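Long-range contacts in pentafunctional AROM polypeptide (Schizosaccharomyces pombe, PDB 5SWV), which carries the 3-dehydroquinate dehydratase and shikimate dehydrogenase parts of a five-enzyme polypeptide, which probably catalyse successive steps of the shikimate pathway: residues T13-N18 and P223-K228; P219-L224 and Q233-Q238; F254-K259 and N307-Y312; T290-Q295 and M317-E322; D359-A364 and V473-A478. All blocks are in the same frame, centred on the assembly; numbering follows the deposited sequence.

Contact 1 of 5, residues T13-N18 and P223-K228; sequences TFLTLN and PLLPSK
L225 and N18 do most of the work here, one through methyl groups and the other through its amide. The apolar part is a leucine cluster. L225 points its side chain at strand 13-17 and splits its two methyls between neighbours: CD1 meets L15 CD1 tip to tip at 3.9 Å, while CD2 meets L17 CD1, also at 3.9 Å, with those two side chains crossing at about a right angle. The same L225 CD1 lies 3.5 Å from T16 O.

The polar part centres on the carbonyl of S227. N18 ND2 donates to S227 O over 3.0 Å in a nearly straight bond (164° at the hydrogen), with the acceptor close to the plane of the N18 amide; seen from S227, the donor stands well above the carbonyl plane. A chi1 of 63° puts N18 CG between the backbone N and the carbonyl carbon, and the amide reaches S227 O from there. N18 OD1 comes within 3.6 Å of P226 CD as the two side chains slide past each other. A water 2.9 Å from T16 OG1 also lies within bonding distance of S227 O and may donate to it; T16 OG1 itself is bonded to Q233 and to V220 O.

This is the end of the first strand of the TIM barrel meeting the loop after its last strand. One firm amide bond and probably a water hold S227 O while the leucines pack beside it, which should help to place the loop.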
# COMPACT_ATOMS: atom_id res chain seq x y z
N THR A 13 8.12 7.86 2.48
CA THR A 13 7.56 9.15 2.08
C THR A 13 6.13 9.23 2.54
O THR A 13 5.52 8.20 2.81
CB THR A 13 7.58 9.35 0.55
OG1 THR A 13 6.63 8.47 -0.06
CG2 THR A 13 8.96 9.07 -0.03
N PHE A 14 5.58 10.43 2.64
CA PHE A 14 4.16 10.59 2.93
C PHE A 14 3.57 11.79 2.20
O PHE A 14 4.23 12.82 2.01
CB PHE A 14 3.90 10.68 4.43
CG PHE A 14 4.35 11.95 5.08
CD1 PHE A 14 3.51 13.07 5.11
CD2 PHE A 14 5.58 12.03 5.73
CE1 PHE A 14 3.90 14.25 5.74
CE2 PHE A 14 5.99 13.21 6.36
CZ PHE A 14 5.15 14.32 6.36
N LEU A 15 2.30 11.61 1.80
CA LEU A 15 1.56 12.60 1.04
C LEU A 15 1.03 13.69 1.95
O LEU A 15 0.45 13.40 2.98
CB LEU A 15 0.38 11.95 0.30
CG LEU A 15 -0.34 12.85 -0.70
CD1 LEU A 15 0.52 13.06 -1.94
CD2 LEU A 15 -1.69 12.30 -1.08
N THR A 16 1.21 14.95 1.55
CA THR A 16 0.64 16.09 2.26
C THR A 16 -0.75 16.41 1.69
O THR A 16 -0.89 17.26 0.82
CB THR A 16 1.57 17.31 2.17
OG1 THR A 16 1.86 17.62 0.80
CG2 THR A 16 2.87 17.03 2.91
N LEU A 17 -1.77 15.71 2.20
CA LEU A 17 -3.13 15.84 1.66
C LEU A 17 -3.77 17.13 2.18
O LEU A 17 -4.05 17.26 3.37
CB LEU A 17 -3.97 14.64 2.04
CG LEU A 17 -5.23 14.44 1.22
CD1 LEU A 17 -4.89 14.15 -0.23
CD2 LEU A 17 -6.02 13.29 1.82
N ASN A 18 -4.01 18.06 1.27
CA ASN A 18 -4.39 19.41 1.63
C ASN A 18 -5.55 19.93 0.79
O ASN A 18 -5.62 21.12 0.47
CB ASN A 18 -3.17 20.32 1.53
CG ASN A 18 -2.61 20.42 0.12
OD1 ASN A 18 -2.87 19.58 -0.74
ND2 ASN A 18 -1.81 21.46 -0.11
N PRO A 223 0.51 16.24 -8.62
CA PRO A 223 -0.03 17.34 -9.47
C PRO A 223 -1.53 17.66 -9.35
O PRO A 223 -1.95 18.80 -9.62
CB PRO A 223 0.28 16.85 -10.89
CG PRO A 223 1.51 16.01 -10.73
CD PRO A 223 1.37 15.32 -9.40
N LEU A 224 -2.32 16.66 -8.96
CA LEU A 224 -3.75 16.78 -8.71
C LEU A 224 -4.14 17.47 -7.39
O LEU A 224 -5.28 17.90 -7.25
CB LEU A 224 -4.41 15.40 -8.79
CG LEU A 224 -4.26 14.66 -10.14
CD1 LEU A 224 -4.99 13.33 -10.12
CD2 LEU A 224 -4.71 15.52 -11.32
N LEU A 225 -3.22 17.57 -6.44
CA LEU A 225 -3.50 18.29 -5.21
C LEU A 225 -3.50 19.77 -5.54
O LEU A 225 -2.84 20.18 -6.49
CB LEU A 225 -2.47 17.99 -4.14
CG LEU A 225 -2.30 16.52 -3.75
CD1 LEU A 225 -1.44 16.41 -2.50
CD2 LEU A 225 -3.64 15.85 -3.51
N PRO A 226 -4.26 20.58 -4.77
CA PRO A 226 -4.42 21.97 -5.18
C PRO A 226 -3.15 22.82 -5.08
O PRO A 226 -3.03 23.80 -5.81
CB PRO A 226 -5.52 22.49 -4.26
CG PRO A 226 -5.43 21.63 -3.06
CD PRO A 226 -5.04 20.28 -3.57
N SER A 227 -2.21 22.46 -4.21
CA SER A 227 -1.00 23.26 -4.01
C SER A 227 0.06 22.47 -3.27
O SER A 227 -0.24 21.43 -2.69
CB SER A 227 -1.32 24.55 -3.21
OG SER A 227 -2.04 24.28 -2.02
N LYS A 228 1.30 22.97 -3.31
CA LYS A 228 2.36 22.43 -2.47
C LYS A 228 2.11 22.85 -1.05
O LYS A 228 1.62 23.96 -0.80
CB LYS A 228 3.73 22.96 -2.88
CG LYS A 228 4.17 22.52 -4.26
CD LYS A 228 5.47 23.19 -4.67
CE LYS A 228 5.70 23.01 -6.15
NZ LYS A 228 7.03 23.54 -6.52
O HOH W 1 0.28 18.97 -1.25

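Contact 2 of 5, residues P219-L224 and Q233-Q238; sequences PVTHPL and QLTVKQ
With chi1 at -172° and an extended chain beyond it, Q233 lays its amide obliquely across T221, Q233 CD coming to 3.6 Å from T221 CB. A chi1 of -59° places V220 CG1 beside the backbone N and leaves CG2 between N and the carbonyl carbon, where it meets V236 CG2 at 3.5 Å. Between these two packings runs the backbone bond T221 N to L234 O, 3.1 Å long. T235 CG2 adds a methyl 3.8 Å from P223 CD.

One water ties the two segments again, donating to T221 O and accepting from V236 N in the first turn of helix 236-245. That turn opens with a capping box: T235 OG1 takes Q238 N at 3.2 Å, and Q238 OE1 takes T235 N at 2.9 Å, in its carbonyl plane and on a lone pair. The Q233 amide is held from outside, its OE1 by A229 N.

The T221-L234 bond, the water and the capping box together probably help to place the helix start against the last barrel strand.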
# COMPACT_ATOMS: atom_id res chain seq x y z
N PRO A 219 8.09 14.46 3.12
CA PRO A 219 6.80 14.81 2.53
C PRO A 219 6.91 15.03 1.03
O PRO A 219 7.90 15.57 0.54
CB PRO A 219 6.41 16.10 3.25
CG PRO A 219 7.68 16.66 3.75
CD PRO A 219 8.57 15.49 4.05
N VAL A 220 5.87 14.59 0.34
CA VAL A 220 5.72 14.75 -1.09
C VAL A 220 4.31 15.23 -1.40
O VAL A 220 3.41 15.17 -0.55
CB VAL A 220 5.98 13.43 -1.85
CG1 VAL A 220 7.39 12.93 -1.57
CG2 VAL A 220 4.95 12.36 -1.51
N THR A 221 4.12 15.70 -2.63
CA THR A 221 2.84 16.15 -3.12
C THR A 221 2.55 15.43 -4.43
O THR A 221 3.28 14.49 -4.78
CB THR A 221 2.81 17.69 -3.27
OG1 THR A 221 1.52 18.11 -3.74
CG2 THR A 221 3.88 18.21 -4.23
N HIS A 222 1.49 15.85 -5.14
CA HIS A 222 1.09 15.24 -6.41
C HIS A 222 0.36 16.28 -7.28
O HIS A 222 -0.33 17.15 -6.73
CB HIS A 222 0.19 14.04 -6.12
CG HIS A 222 -0.15 13.22 -7.31
ND1 HIS A 222 -1.19 13.54 -8.16
CD2 HIS A 222 0.39 12.08 -7.80
CE1 HIS A 222 -1.27 12.63 -9.12
NE2 HIS A 222 -0.32 11.74 -8.93
N PRO A 223 0.51 16.24 -8.62
CA PRO A 223 -0.03 17.34 -9.47
C PRO A 223 -1.53 17.66 -9.35
O PRO A 223 -1.95 18.80 -9.62
CB PRO A 223 0.28 16.85 -10.89
CG PRO A 223 1.51 16.01 -10.73
CD PRO A 223 1.37 15.32 -9.40
N LEU A 224 -2.32 16.66 -8.96
CA LEU A 224 -3.75 16.78 -8.71
C LEU A 224 -4.14 17.47 -7.39
O LEU A 224 -5.28 17.90 -7.25
CB LEU A 224 -4.41 15.40 -8.79
CG LEU A 224 -4.26 14.66 -10.14
CD1 LEU A 224 -4.99 13.33 -10.12
CD2 LEU A 224 -4.71 15.52 -11.32
N GLN A 233 8.70 21.68 -2.42
CA GLN A 233 8.19 20.33 -2.30
C GLN A 233 8.15 19.64 -3.65
O GLN A 233 7.79 20.26 -4.65
CB GLN A 233 6.80 20.35 -1.72
CG GLN A 233 6.25 18.98 -1.36
CD GLN A 233 4.92 19.08 -0.66
OE1 GLN A 233 4.18 20.07 -0.83
NE2 GLN A 233 4.60 18.06 0.15
N LEU A 234 8.48 18.35 -3.64
CA LEU A 234 8.55 17.52 -4.83
C LEU A 234 7.44 16.47 -4.86
O LEU A 234 6.91 16.10 -3.82
CB LEU A 234 9.89 16.79 -4.84
CG LEU A 234 11.13 17.67 -4.92
CD1 LEU A 234 12.40 16.83 -4.75
CD2 LEU A 234 11.16 18.44 -6.24
N THR A 235 7.11 15.99 -6.05
CA THR A 235 6.23 14.86 -6.21
C THR A 235 7.06 13.59 -6.05
O THR A 235 8.30 13.67 -6.03
CB THR A 235 5.49 14.84 -7.57
OG1 THR A 235 6.43 14.69 -8.65
CG2 THR A 235 4.69 16.10 -7.78
N VAL A 236 6.39 12.44 -5.93
CA VAL A 236 7.08 11.15 -5.83
C VAL A 236 7.92 10.88 -7.07
O VAL A 236 9.05 10.41 -6.97
CB VAL A 236 6.10 9.98 -5.54
CG1 VAL A 236 6.73 8.61 -5.82
CG2 VAL A 236 5.66 10.03 -4.09
N LYS A 237 7.34 11.17 -8.23
CA LYS A 237 8.06 11.01 -9.49
C LYS A 237 9.35 11.84 -9.52
O LYS A 237 10.42 11.34 -9.86
CB LYS A 237 7.17 11.42 -10.65
CG LYS A 237 7.77 11.02 -11.98
CD LYS A 237 6.92 11.53 -13.11
CE LYS A 237 7.36 10.90 -14.42
NZ LYS A 237 7.17 11.85 -15.55
N GLN A 238 9.21 13.11 -9.17
CA GLN A 238 10.33 14.02 -9.14
C GLN A 238 11.37 13.57 -8.15
O GLN A 238 12.57 13.64 -8.42
CB GLN A 238 9.86 15.42 -8.75
CG GLN A 238 9.01 16.12 -9.80
CD GLN A 238 8.56 17.51 -9.34
OE1 GLN A 238 7.90 17.68 -8.30
NE2 GLN A 238 8.95 18.52 -10.11
O HOH W 2 3.50 12.12 -6.10

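Contact 3 of 5, residues F254-K259 and N307-Y312; sequences FFLFGK and NVTIPY
Two neighbouring parallel strands of the mixed sheet in the shikimate dehydrogenase substrate-binding domain, 253-257 and 303-308, meet here and run on together into their C-terminal loops. The second segment has the sequence NVTIPY, matching the Asn-Val-Thr-x-Pro motif that borders the shikimate pocket in relatives, and probably does here.

The backbone ladder alternates: N307 N donates to F255 O (3.0 Å), N307 O receives F257 N (2.8 Å), and F257 O receives T309 N (2.9 Å). Past the strands K259 N continues it to I310 O at 3.0 Å.

Side chains fill in on both faces. L256 swings CD1 to 3.6 Å from N307 CB. On the other face V308 CG2 approaches the edge of the F257 ring. At the backbone angles of G258 (phi 148°) a CB would be jammed against the preceding carbonyl oxygen and would also run into T309 CG2 and I310 O, so the absence of a side chain fits the spot. G258 CA lies 3.7 Å from Y312 CD2. The Y312 ring is in turn roofed by P311 CD, centred over one face, next to the cis peptide that precedes this proline.

Outside partners hold the polar ends: N307 OD1 meets Y283 OH, N307 ND2 meets N334 O, Y312 OH reaches T288 O, and K259 makes a salt bridge to D289. Backbone bonds therefore set the register, while the side-chain bonds to neighbouring strands and loops fix how N307 and Y312 are turned.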
# COMPACT_ATOMS: atom_id res chain seq x y z
N PHE A 254 15.38 -6.16 -13.89
CA PHE A 254 14.33 -7.09 -13.49
C PHE A 254 14.01 -8.05 -14.64
O PHE A 254 14.23 -7.73 -15.80
CB PHE A 254 13.08 -6.33 -13.05
CG PHE A 254 13.26 -5.58 -11.76
CD1 PHE A 254 13.75 -4.28 -11.76
CD2 PHE A 254 12.97 -6.17 -10.53
CE1 PHE A 254 13.96 -3.59 -10.57
CE2 PHE A 254 13.14 -5.48 -9.34
CZ PHE A 254 13.64 -4.19 -9.36
N PHE A 255 13.50 -9.22 -14.28
CA PHE A 255 13.34 -10.31 -15.24
C PHE A 255 12.06 -11.12 -15.02
O PHE A 255 11.41 -11.00 -14.00
CB PHE A 255 14.57 -11.23 -15.17
CG PHE A 255 15.85 -10.56 -15.57
CD1 PHE A 255 16.23 -10.50 -16.91
CD2 PHE A 255 16.67 -9.97 -14.63
CE1 PHE A 255 17.42 -9.87 -17.29
CE2 PHE A 255 17.86 -9.34 -15.00
CZ PHE A 255 18.23 -9.30 -16.33
N LEU A 256 11.71 -11.92 -16.02
CA LEU A 256 10.67 -12.92 -15.93
C LEU A 256 11.28 -14.25 -16.36
O LEU A 256 11.83 -14.34 -17.44
CB LEU A 256 9.49 -12.58 -16.84
CG LEU A 256 8.33 -13.59 -16.91
CD1 LEU A 256 7.70 -13.81 -15.54
CD2 LEU A 256 7.27 -13.16 -17.92
N PHE A 257 11.21 -15.27 -15.50
CA PHE A 257 11.66 -16.60 -15.84
C PHE A 257 10.46 -17.48 -16.12
O PHE A 257 9.42 -17.34 -15.47
CB PHE A 257 12.44 -17.19 -14.69
CG PHE A 257 13.59 -16.36 -14.21
CD1 PHE A 257 14.45 -15.71 -15.11
CD2 PHE A 257 13.87 -16.25 -12.85
CE1 PHE A 257 15.53 -14.97 -14.64
CE2 PHE A 257 14.95 -15.53 -12.38
CZ PHE A 257 15.78 -14.88 -13.28
N GLY A 258 10.62 -18.42 -17.05
CA GLY A 258 9.56 -19.36 -17.43
C GLY A 258 9.66 -19.74 -18.89
O GLY A 258 10.61 -19.33 -19.58
N LYS A 259 8.68 -20.50 -19.37
CA LYS A 259 8.66 -20.99 -20.75
C LYS A 259 7.30 -21.62 -21.08
O LYS A 259 6.88 -22.55 -20.41
CB LYS A 259 9.75 -22.04 -20.95
CG LYS A 259 10.05 -22.37 -22.40
CD LYS A 259 10.99 -23.57 -22.50
CE LYS A 259 11.12 -24.12 -23.91
NZ LYS A 259 12.08 -23.29 -24.69
N ASN A 307 10.26 -12.18 -11.53
CA ASN A 307 9.07 -13.01 -11.50
C ASN A 307 9.37 -14.40 -12.07
O ASN A 307 10.26 -14.57 -12.91
CB ASN A 307 7.92 -12.36 -12.28
CG ASN A 307 7.23 -11.23 -11.52
OD1 ASN A 307 7.15 -10.11 -11.99
ND2 ASN A 307 6.71 -11.55 -10.37
N VAL A 308 8.61 -15.38 -11.61
CA VAL A 308 8.71 -16.76 -12.07
C VAL A 308 7.32 -17.24 -12.42
O VAL A 308 6.38 -17.12 -11.63
CB VAL A 308 9.32 -17.68 -10.98
CG1 VAL A 308 9.67 -19.04 -11.57
CG2 VAL A 308 10.56 -17.05 -10.38
N THR A 309 7.18 -17.77 -13.63
CA THR A 309 5.93 -18.40 -14.07
C THR A 309 6.22 -19.86 -14.42
O THR A 309 7.29 -20.38 -14.12
CB THR A 309 5.27 -17.59 -15.22
OG1 THR A 309 3.97 -18.11 -15.50
CG2 THR A 309 6.10 -17.60 -16.51
N ILE A 310 5.24 -20.51 -15.04
CA ILE A 310 5.33 -21.93 -15.40
C ILE A 310 6.51 -22.15 -16.34
O ILE A 310 6.69 -21.35 -17.26
CB ILE A 310 4.02 -22.40 -16.10
CG1 ILE A 310 2.85 -22.43 -15.10
CG2 ILE A 310 4.17 -23.76 -16.76
CD1 ILE A 310 1.49 -22.13 -15.72
N PRO A 311 7.29 -23.24 -16.15
CA PRO A 311 7.16 -24.36 -15.23
C PRO A 311 8.17 -24.34 -14.08
O PRO A 311 8.61 -25.41 -13.62
CB PRO A 311 7.48 -25.53 -16.16
CG PRO A 311 8.62 -25.00 -16.99
CD PRO A 311 8.41 -23.50 -17.08
N TYR A 312 8.52 -23.15 -13.59
CA TYR A 312 9.64 -22.99 -12.67
C TYR A 312 9.30 -22.48 -11.26
O TYR A 312 10.21 -22.29 -10.44
CB TYR A 312 10.67 -22.07 -13.31
CG TYR A 312 11.33 -22.57 -14.59
CD1 TYR A 312 11.55 -23.94 -14.83
CD2 TYR A 312 11.77 -21.67 -15.56
CE1 TYR A 312 12.16 -24.39 -16.01
CE2 TYR A 312 12.39 -22.10 -16.73
CZ TYR A 312 12.59 -23.46 -16.94
OH TYR A 312 13.23 -23.86 -18.09

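Contact 4 of 5, residues T290-Q295 and M317-E322; sequences TVDEVQ and MKFMDE
E293 OE2 is gripped twice by T290, by its backbone N at 2.9 Å and by OG1 at 3.1 Å, and this ties up the turn whose V291, D292, V294 and Q295 receive F319. The turn includes the short 3-10 segment 292-294, just ahead of helix 295-298. F319 belongs to another 3-10 segment, 317-319, so the contact joins two surface loops of the shikimate dehydrogenase substrate-binding domain.

F319 points toward the turn, its CG beside the backbone N (chi1 -58°). The Q295 side chain crosses F319 at about a right angle: Q295 CD lies 3.5 Å from F319 CE1, with amide and ring planes 48° apart, so the two groups do not stack. V291 CG2 and V294 CG2 both stand 4.5 Å from F319 CE2, loose methyl contacts. K318 CD, from the residue before the phenylalanine, sits over one face of the ring, offset toward the rim.

The charged groups stay at arm's length. D292 OD1 and K318 NZ are 5.2 Å apart, too far for a salt bridge though the attraction may still help, and NZ bonds weakly to S315 O. D292 OD1 instead comes near the plane of the F319 ring, at its edge, 3.9 Å from CZ, with the carboxylate turned 85° to the ring.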
# COMPACT_ATOMS: atom_id res chain seq x y z
N THR A 290 16.17 -24.87 -19.15
CA THR A 290 16.24 -25.38 -17.79
C THR A 290 16.09 -24.23 -16.81
O THR A 290 16.28 -23.06 -17.16
CB THR A 290 17.56 -26.16 -17.50
OG1 THR A 290 18.65 -25.25 -17.29
CG2 THR A 290 17.90 -27.12 -18.63
N VAL A 291 15.75 -24.58 -15.58
CA VAL A 291 15.74 -23.63 -14.47
C VAL A 291 17.15 -23.21 -14.03
O VAL A 291 17.33 -22.15 -13.44
CB VAL A 291 14.98 -24.21 -13.26
CG1 VAL A 291 15.79 -25.29 -12.55
CG2 VAL A 291 14.55 -23.11 -12.30
N ASP A 292 18.15 -24.04 -14.31
CA ASP A 292 19.50 -23.81 -13.77
C ASP A 292 20.23 -22.69 -14.45
O ASP A 292 21.15 -22.11 -13.88
CB ASP A 292 20.32 -25.09 -13.84
CG ASP A 292 19.74 -26.16 -12.97
OD1 ASP A 292 19.92 -26.05 -11.74
OD2 ASP A 292 19.04 -27.05 -13.52
N GLU A 293 19.78 -22.37 -15.66
CA GLU A 293 20.32 -21.27 -16.44
C GLU A 293 19.98 -19.89 -15.87
O GLU A 293 20.61 -18.91 -16.26
CB GLU A 293 19.84 -21.37 -17.90
CG GLU A 293 20.40 -22.58 -18.66
CD GLU A 293 19.66 -22.86 -19.96
OE1 GLU A 293 20.11 -22.41 -21.02
OE2 GLU A 293 18.61 -23.54 -19.93
N VAL A 294 19.02 -19.79 -14.94
CA VAL A 294 18.67 -18.50 -14.33
C VAL A 294 19.61 -18.10 -13.19
O VAL A 294 19.57 -16.96 -12.73
CB VAL A 294 17.19 -18.43 -13.82
CG1 VAL A 294 16.22 -19.04 -14.83
CG2 VAL A 294 17.03 -19.07 -12.44
N GLN A 295 20.44 -19.02 -12.72
CA GLN A 295 21.33 -18.76 -11.59
C GLN A 295 22.35 -17.64 -11.83
O GLN A 295 22.68 -16.90 -10.90
CB GLN A 295 22.05 -20.04 -11.18
CG GLN A 295 22.71 -19.94 -9.81
CD GLN A 295 23.26 -21.27 -9.33
OE1 GLN A 295 23.56 -22.18 -10.12
NE2 GLN A 295 23.41 -21.39 -8.01
N MET A 317 12.75 -22.68 -6.11
CA MET A 317 12.86 -22.56 -4.64
C MET A 317 14.17 -23.09 -4.06
O MET A 317 14.64 -22.61 -3.04
CB MET A 317 11.67 -23.25 -3.96
CG MET A 317 10.37 -22.52 -4.22
SD MET A 317 8.90 -23.44 -3.74
CE MET A 317 9.03 -23.31 -1.95
N LYS A 318 14.72 -24.11 -4.72
CA LYS A 318 16.14 -24.49 -4.64
C LYS A 318 17.11 -23.35 -4.28
O LYS A 318 17.89 -23.46 -3.32
CB LYS A 318 16.56 -25.06 -6.00
CG LYS A 318 17.50 -26.25 -5.95
CD LYS A 318 18.26 -26.45 -7.28
CE LYS A 318 17.37 -26.56 -8.52
NZ LYS A 318 16.26 -27.56 -8.37
N PHE A 319 17.04 -22.25 -5.04
CA PHE A 319 18.01 -21.16 -4.95
C PHE A 319 17.69 -20.10 -3.91
O PHE A 319 18.45 -19.12 -3.79
CB PHE A 319 18.12 -20.43 -6.29
CG PHE A 319 18.52 -21.31 -7.43
CD1 PHE A 319 19.78 -21.90 -7.45
CD2 PHE A 319 17.66 -21.52 -8.50
CE1 PHE A 319 20.16 -22.70 -8.52
CE2 PHE A 319 18.03 -22.33 -9.56
CZ PHE A 319 19.28 -22.92 -9.57
N MET A 320 16.58 -20.22 -3.21
CA MET A 320 16.19 -19.23 -2.22
C MET A 320 16.80 -19.59 -0.88
O MET A 320 16.87 -20.77 -0.51
CB MET A 320 14.67 -19.19 -2.07
CG MET A 320 13.87 -18.86 -3.33
SD MET A 320 14.23 -17.25 -4.08
CE MET A 320 15.43 -17.77 -5.30
N ASP A 321 17.24 -18.57 -0.17
CA ASP A 321 17.72 -18.67 1.22
C ASP A 321 16.58 -18.49 2.24
O ASP A 321 16.66 -18.96 3.37
CB ASP A 321 18.79 -17.60 1.48
CG ASP A 321 19.96 -17.68 0.50
OD1 ASP A 321 20.76 -18.62 0.63
OD2 ASP A 321 20.11 -16.81 -0.40
N GLU A 322 15.54 -17.74 1.84
CA GLU A 322 14.39 -17.39 2.65
C GLU A 322 13.12 -17.56 1.82
O GLU A 322 13.17 -17.40 0.60
CB GLU A 322 14.43 -15.92 3.02
CG GLU A 322 15.36 -15.54 4.13
CD GLU A 322 15.34 -14.03 4.39
OE1 GLU A 322 14.34 -13.34 4.03
OE2 GLU A 322 16.34 -13.53 4.95

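Contact 5 of 5, residues D359-A364 and V473-A478; sequences DTFANA and VFLDMA
F361 reaches from helix 353-364 to V473 and L475 on strand 472-476. From CB the chain turns at chi1 -80°, which sets CG beside the backbone N and tips the ring over to the strand. F361 CD1 then meets V473 CB at 3.9 Å. F361 CE1 lies 3.7 Å from V473 CG1 and 3.6 Å from V473 O, and that oxygen lies at the ring edge, in its plane. At the tip F361 CZ lies 4.1 Å from L475 CB, and F361 CE2 rests 4.0 Å from L475 CD2. The ring also touches A442 and V444 of strand 440-445.

Two smaller residues on the helix complete the patch. A364 CB packs 4.1 Å from V473 CG2, and T360 CG2 lies 4.2 Å from L475 CD1, while T360 OG1 is bonded back to G356 O.

Helix and strand segments run 150° apart, their axes 9.7 Å apart at closest approach. The strand lies in the parallel sheet of order 3-2-1-4-5-6, the Rossmann arrangement expected of the cofactor domain of shikimate dehydrogenase. With no hydrogen bond across it, this helix-on-sheet contact rests on buried hydrocarbon, with V473 O at the ring edge, where the rim hydrogens may give a slight attraction.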
# COMPACT_ATOMS: atom_id res chain seq x y z
N ASP A 359 -6.26 -8.31 -3.42
CA ASP A 359 -6.22 -6.87 -3.72
C ASP A 359 -7.35 -6.43 -4.64
O ASP A 359 -7.76 -5.25 -4.62
CB ASP A 359 -4.90 -6.46 -4.40
CG ASP A 359 -3.66 -6.64 -3.53
OD1 ASP A 359 -3.73 -7.06 -2.35
OD2 ASP A 359 -2.57 -6.33 -4.06
N THR A 360 -7.83 -7.34 -5.49
CA THR A 360 -8.94 -7.03 -6.39
C THR A 360 -10.21 -6.79 -5.57
O THR A 360 -10.88 -5.78 -5.77
CB THR A 360 -9.14 -8.15 -7.42
OG1 THR A 360 -7.97 -8.25 -8.23
CG2 THR A 360 -10.32 -7.88 -8.31
N PHE A 361 -10.52 -7.69 -4.65
CA PHE A 361 -11.63 -7.53 -3.72
C PHE A 361 -11.45 -6.29 -2.84
O PHE A 361 -12.37 -5.49 -2.71
CB PHE A 361 -11.82 -8.78 -2.84
CG PHE A 361 -12.55 -9.90 -3.53
CD1 PHE A 361 -13.93 -9.84 -3.71
CD2 PHE A 361 -11.88 -11.01 -4.00
CE1 PHE A 361 -14.61 -10.86 -4.35
CE2 PHE A 361 -12.56 -12.04 -4.64
CZ PHE A 361 -13.92 -11.96 -4.82
N ALA A 362 -10.26 -6.14 -2.27
CA ALA A 362 -9.98 -4.98 -1.42
C ALA A 362 -10.39 -3.66 -2.08
O ALA A 362 -11.00 -2.81 -1.43
CB ALA A 362 -8.51 -4.95 -1.03
N ASN A 363 -10.09 -3.51 -3.37
CA ASN A 363 -10.43 -2.30 -4.14
C ASN A 363 -11.85 -2.26 -4.68
O ASN A 363 -12.43 -1.18 -4.79
CB ASN A 363 -9.43 -2.08 -5.29
CG ASN A 363 -8.11 -1.50 -4.81
OD1 ASN A 363 -7.89 -0.28 -4.83
ND2 ASN A 363 -7.23 -2.38 -4.32
N ALA A 364 -12.40 -3.42 -5.03
CA ALA A 364 -13.74 -3.48 -5.63
C ALA A 364 -14.89 -3.28 -4.64
O ALA A 364 -16.00 -3.02 -5.08
CB ALA A 364 -13.94 -4.80 -6.36
N VAL A 473 -19.35 -8.95 -4.94
CA VAL A 473 -18.35 -8.96 -6.03
C VAL A 473 -18.09 -10.38 -6.53
O VAL A 473 -17.92 -11.30 -5.73
CB VAL A 473 -17.01 -8.31 -5.61
CG1 VAL A 473 -15.98 -8.35 -6.74
CG2 VAL A 473 -17.23 -6.87 -5.14
N PHE A 474 -18.07 -10.52 -7.85
CA PHE A 474 -17.72 -11.77 -8.53
C PHE A 474 -16.40 -11.58 -9.25
O PHE A 474 -16.24 -10.60 -9.97
CB PHE A 474 -18.79 -12.08 -9.56
CG PHE A 474 -18.45 -13.24 -10.44
CD1 PHE A 474 -18.79 -14.54 -10.07
CD2 PHE A 474 -17.81 -13.05 -11.65
CE1 PHE A 474 -18.48 -15.62 -10.88
CE2 PHE A 474 -17.49 -14.13 -12.47
CZ PHE A 474 -17.83 -15.41 -12.08
N LEU A 475 -15.49 -12.53 -9.08
CA LEU A 475 -14.19 -12.50 -9.78
C LEU A 475 -13.97 -13.79 -10.56
O LEU A 475 -14.06 -14.87 -10.00
CB LEU A 475 -13.06 -12.32 -8.77
CG LEU A 475 -11.62 -12.47 -9.29
CD1 LEU A 475 -11.31 -11.43 -10.34
CD2 LEU A 475 -10.65 -12.35 -8.14
N ASP A 476 -13.64 -13.68 -11.84
CA ASP A 476 -13.25 -14.85 -12.62
C ASP A 476 -11.76 -14.73 -12.86
O ASP A 476 -11.32 -13.71 -13.35
CB ASP A 476 -14.00 -14.88 -13.95
CG ASP A 476 -13.91 -16.22 -14.64
OD1 ASP A 476 -12.85 -16.87 -14.59
OD2 ASP A 476 -14.92 -16.62 -15.27
N MET A 477 -11.01 -15.78 -12.54
CA MET A 477 -9.56 -15.78 -12.73
C MET A 477 -9.08 -16.06 -14.14
O MET A 477 -7.89 -15.90 -14.41
CB MET A 477 -8.90 -16.78 -11.79
CG MET A 477 -9.06 -16.39 -10.34
SD MET A 477 -8.31 -14.80 -10.02
CE MET A 477 -6.57 -15.19 -10.15
N ALA A 478 -9.97 -16.47 -15.04
CA ALA A 478 -9.60 -16.64 -16.44
C ALA A 478 -9.75 -15.34 -17.26
O ALA A 478 -10.65 -14.51 -17.02
CB ALA A 478 -10.40 -17.77 -17.07

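How the contacts relate
From the N terminus, contact 1 closes the longest loop, bringing the first barrel strand to the stretch after the eighth. Contact 2 begins where it ends, sharing P223 and L224, and makes a short closure from that last strand to helix 236-245; F14 O and V220 N, 2.9 Å apart, probably hydrogen-bond between the two. In the shikimate dehydrogenase part, contact 3 closes 47 residues between two sheet strands and contact 4 closes 21 between two surface loops. These two cross, their segments alternating, and touch where F257 packs on V294 and Y312 on V291. Contact 5 follows in series, closing 108 residues and tying helix to sheet in the Rossmann-like domain.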